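Local coordinates for SusD-like carbohydrate binding protein BF1063 (Bacteroides fragilis NCTC 9343, PDB 3I4G) that probably binds carbohydrate at the bacterial outer membrane, at residues Glu334-Pro339 with Lys345-Asp350. Sequence-based numbering, arbitrary orientation. Where two conformers were deposited one is given.
Sequences EYKMSP and KKEKLD. With EDO (1,2-ethanediol), chain I.
S338 pairs with K348 in a single parallel-type beta bridge, its N donating to E347 O (3.1 Å) and its O accepting from L349 N (3.0 Å), while the end-to-end directions of 336-339 and 346-349 differ by 49°. CA-H...O contacts supplement the bridge, M337 CA to E347 O and K348 CA to S338 O. Selenomethionine M337, folded at its second and third torsions, curls its end back over the facing backbone: SE lies 3.5 Å from K348 O, CE 3.4 Å from K346 O. L349 CB packs against M337 SE and, at 4.0 Å, P339 CD. Matching chi1 values, -62° and -66°, send the extended chains of K336 and E347 the same way, bringing K336 CD alongside E347 OE2. Their charged ends do not touch; in one of the two conformers of K336, a water accepts from its NZ and donates to E347 OE2 (2.6 Å), and O1 of a 1,2-ethanediol, probably from the crystallisation liquor, donates to E347 OE1 (2.7 Å). Both segments belong to the loop between strands 333-334 and 360-362, and the bridge joins two parts of it. Y477 OH hydrogen-bonds M337 O, and P339 and L349 both rest on W498 of strand 497-502.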
ATOM      1  N   GLU A 334      17.333 -22.036  -1.414  1.00  7.97           N
ATOM      2  CA  GLU A 334      17.302 -21.586  -0.032  1.00  7.76           C
ATOM      3  C   GLU A 334      17.858 -20.177   0.131  1.00  8.41           C
ATOM      4  O   GLU A 334      18.953 -19.864  -0.338  1.00  9.86           O
ATOM      5  CB  GLU A 334      18.105 -22.541   0.849  1.00  9.87           C
ATOM      6  CG  GLU A 334      18.000 -22.259   2.360  1.00  9.25           C
ATOM      7  CD  GLU A 334      18.710 -23.278   3.197  1.00 11.63           C
ATOM      8  OE1 GLU A 334      18.664 -24.472   2.846  1.00 15.55           O
ATOM      9  OE2 GLU A 334      19.268 -22.911   4.249  1.00 12.28           O
ATOM     10  N   TYR A 335      17.117 -19.344   0.864  1.00  8.72           N
ATOM     11  CA  TYR A 335      17.587 -18.012   1.233  1.00  8.76           C
ATOM     12  C   TYR A 335      18.589 -18.189   2.387  1.00  9.07           C
ATOM     13  O   TYR A 335      18.269 -18.789   3.405  1.00  9.68           O
ATOM     14  CB  TYR A 335      16.426 -17.130   1.649  1.00  8.55           C
ATOM     15  CG  TYR A 335      16.835 -15.713   1.992  1.00  8.48           C
ATOM     16  CD1 TYR A 335      17.627 -14.940   1.137  1.00  9.66           C
ATOM     17  CD2 TYR A 335      16.386 -15.123   3.131  1.00  9.05           C
ATOM     18  CE1 TYR A 335      17.970 -13.640   1.450  1.00  8.57           C
ATOM     19  CE2 TYR A 335      16.706 -13.829   3.454  1.00  7.98           C
ATOM     20  CZ  TYR A 335      17.478 -13.084   2.609  1.00  8.36           C
ATOM     21  OH  TYR A 335      17.795 -11.773   2.963  1.00  9.24           O
ATOM     22  N   LYS A 336      19.799 -17.665   2.220  0.50  9.49           N
ATOM     23  CA  LYS A 336      20.854 -17.730   3.230  0.50  9.76           C
ATOM     24  C   LYS A 336      21.182 -16.305   3.663  0.50  9.49           C
ATOM     25  O   LYS A 336      21.680 -15.499   2.864  0.50  8.42           O
ATOM     26  CB  LYS A 336      22.072 -18.464   2.674  0.50 10.43           C
ATOM     27  CG  LYS A 336      21.739 -19.895   2.319  0.50 13.22           C
ATOM     28  CD  LYS A 336      22.904 -20.632   1.733  0.50 14.25           C
ATOM     29  CE  LYS A 336      22.485 -22.026   1.379  0.50 19.31           C
ATOM     30  NZ  LYS A 336      23.577 -22.783   0.719  0.50 26.96           N
HETATM   31  N   MSE A 337      20.913 -16.021   4.939  1.00  9.06           N
HETATM   32  CA  MSE A 337      21.068 -14.701   5.500  1.00  8.90           C
HETATM   33  C   MSE A 337      21.311 -14.811   6.997  1.00  8.48           C
HETATM   34  O   MSE A 337      20.391 -15.193   7.736  1.00  9.97           O
HETATM   35  CB  MSE A 337      19.790 -13.889   5.209  1.00 10.24           C
HETATM   36  CG  MSE A 337      19.790 -12.426   5.704  1.00  9.63           C
HETATM   37 SE   MSE A 337      21.332 -11.386   5.150  0.75  8.46          SE
HETATM   38  CE  MSE A 337      21.418 -11.855   3.323  1.00 10.40           C
ATOM     39  N   SER A 338      22.495 -14.429   7.462  1.00  8.15           N
ATOM     40  CA  SER A 338      22.836 -14.545   8.865  1.00  8.99           C
ATOM     41  C   SER A 338      24.032 -13.696   9.193  1.00  8.78           C
ATOM     42  O   SER A 338      24.899 -13.492   8.331  1.00  9.09           O
ATOM     43  CB  SER A 338      23.241 -15.989   9.177  1.00  9.50           C
ATOM     44  OG  SER A 338      23.807 -16.108  10.499  1.00  9.65           O
ATOM     45  N   PRO A 339      24.147 -13.213  10.437  1.00  8.87           N
ATOM     46  CA  PRO A 339      25.389 -12.555  10.822  1.00  9.22           C
ATOM     47  C   PRO A 339      26.646 -13.430  10.660  1.00  8.84           C
ATOM     48  O   PRO A 339      27.769 -12.903  10.646  1.00 10.69           O
ATOM     49  CB  PRO A 339      25.172 -12.258  12.312  1.00  9.11           C
ATOM     50  CG  PRO A 339      23.680 -12.165  12.454  1.00  9.27           C
ATOM     51  CD  PRO A 339      23.152 -13.195  11.524  1.00  9.31           C
ATOM     52  N   LYS A 345      29.468 -13.291  -0.535  0.50 12.63           N
ATOM     53  CA  LYS A 345      28.358 -14.021  -1.138  0.50 11.86           C
ATOM     54  C   LYS A 345      27.008 -13.299  -0.996  0.50 12.61           C
ATOM     55  O   LYS A 345      25.989 -13.799  -1.448  0.50 12.66           O
ATOM     56  CB  LYS A 345      28.270 -15.410  -0.495  0.50 12.96           C
ATOM     57  CG  LYS A 345      29.523 -16.257  -0.731  0.50 13.47           C
ATOM     58  CD  LYS A 345      29.395 -17.639  -0.109  0.50 14.55           C
ATOM     59  CE  LYS A 345      30.534 -18.552  -0.561  0.50 18.92           C
ATOM     60  NZ  LYS A 345      30.573 -19.823   0.201  0.50 24.36           N
ATOM     61  N   LYS A 346      27.027 -12.128  -0.362  1.00 11.34           N
ATOM     62  CA  LYS A 346      25.808 -11.334  -0.029  1.00 10.08           C
ATOM     63  C   LYS A 346      24.840 -12.188   0.799  1.00 10.30           C
ATOM     64  O   LYS A 346      23.609 -12.075   0.695  1.00  9.76           O
ATOM     65  CB  LYS A 346      25.187 -10.733  -1.288  1.00 10.80           C
ATOM     66  CG  LYS A 346      26.087  -9.709  -1.936  1.00 11.58           C
ATOM     67  CD  LYS A 346      25.478  -9.099  -3.183  1.00 13.47           C
ATOM     68  CE  LYS A 346      26.391  -8.071  -3.814  1.00 15.30           C
ATOM     69  NZ  LYS A 346      25.874  -7.711  -5.170  1.00 23.04           N
ATOM     70  N   GLU A 347      25.413 -13.003   1.691  1.00  9.41           N
ATOM     71  CA  GLU A 347      24.651 -13.852   2.596  1.00  9.84           C
ATOM     72  C   GLU A 347      24.749 -13.381   4.035  1.00  9.59           C
ATOM     73  O   GLU A 347      24.155 -13.983   4.934  1.00  8.68           O
ATOM     74  CB  GLU A 347      25.104 -15.316   2.472  1.00  9.58           C
ATOM     75  CG  GLU A 347      24.787 -15.921   1.123  1.00  9.86           C
ATOM     76  CD  GLU A 347      25.260 -17.366   0.958  1.00 13.61           C
ATOM     77  OE1 GLU A 347      25.954 -17.909   1.840  1.00 13.14           O
ATOM     78  OE2 GLU A 347      24.887 -17.977  -0.065  1.00 14.15           O
ATOM     79  N   LYS A 348      25.555 -12.343   4.277  1.00  7.90           N
ATOM     80  CA  LYS A 348      25.723 -11.843   5.637  1.00  8.96           C
ATOM     81  C   LYS A 348      24.729 -10.730   5.970  1.00  9.14           C
ATOM     82  O   LYS A 348      24.446  -9.854   5.144  1.00  8.28           O
ATOM     83  CB  LYS A 348      27.157 -11.346   5.797  1.00  9.69           C
ATOM     84  CG  LYS A 348      27.505 -10.917   7.190  1.00 11.48           C
ATOM     85  CD  LYS A 348      28.968 -10.435   7.229  1.00 12.55           C
ATOM     86  CE  LYS A 348      29.359  -9.900   8.586  1.00 14.73           C
ATOM     87  NZ  LYS A 348      30.716  -9.241   8.572  1.00 19.90           N
ATOM     88  N   LEU A 349      24.219 -10.797   7.199  1.00  8.79           N
ATOM     89  CA  LEU A 349      23.384  -9.790   7.790  1.00  9.02           C
ATOM     90  C   LEU A 349      24.279  -8.793   8.480  1.00  9.13           C
ATOM     91  O   LEU A 349      24.943  -9.156   9.447  1.00  8.53           O
ATOM     92  CB  LEU A 349      22.408 -10.424   8.771  1.00  8.71           C
ATOM     93  CG  LEU A 349      21.444  -9.463   9.474  1.00 10.00           C
ATOM     94  CD1 LEU A 349      20.676  -8.591   8.489  1.00 10.19           C
ATOM     95  CD2 LEU A 349      20.461 -10.231  10.337  1.00 10.16           C
ATOM     96  N   ASP A 350      24.330  -7.568   7.936  1.00  8.87           N
ATOM     97  CA  ASP A 350      25.246  -6.544   8.453  1.00  8.95           C
ATOM     98  C   ASP A 350      24.619  -5.164   8.169  1.00  9.33           C
ATOM     99  O   ASP A 350      23.425  -5.067   7.863  1.00  9.71           O
ATOM    100  CB  ASP A 350      26.644  -6.739   7.870  1.00 10.19           C
ATOM    101  CG  ASP A 350      26.703  -6.563   6.353  1.00 10.86           C
ATOM    102  OD1 ASP A 350      25.911  -5.797   5.796  1.00 10.54           O
ATOM    103  OD2 ASP A 350      27.584  -7.216   5.723  1.00 11.79           O
TER
HETATM  104  C1  EDO I   8      25.816 -20.083   4.296  1.00 30.50           C
HETATM  105  O1  EDO I   8      25.863 -20.437   2.899  1.00 35.08           O
HETATM  106  C2  EDO I   8      25.928 -21.331   5.154  1.00 30.76           C
HETATM  107  O2  EDO I   8      24.920 -22.252   4.725  1.00 34.73           O
HETATM  108  O   HOH W   1      25.432 -20.508  -0.536  1.00 28.93           O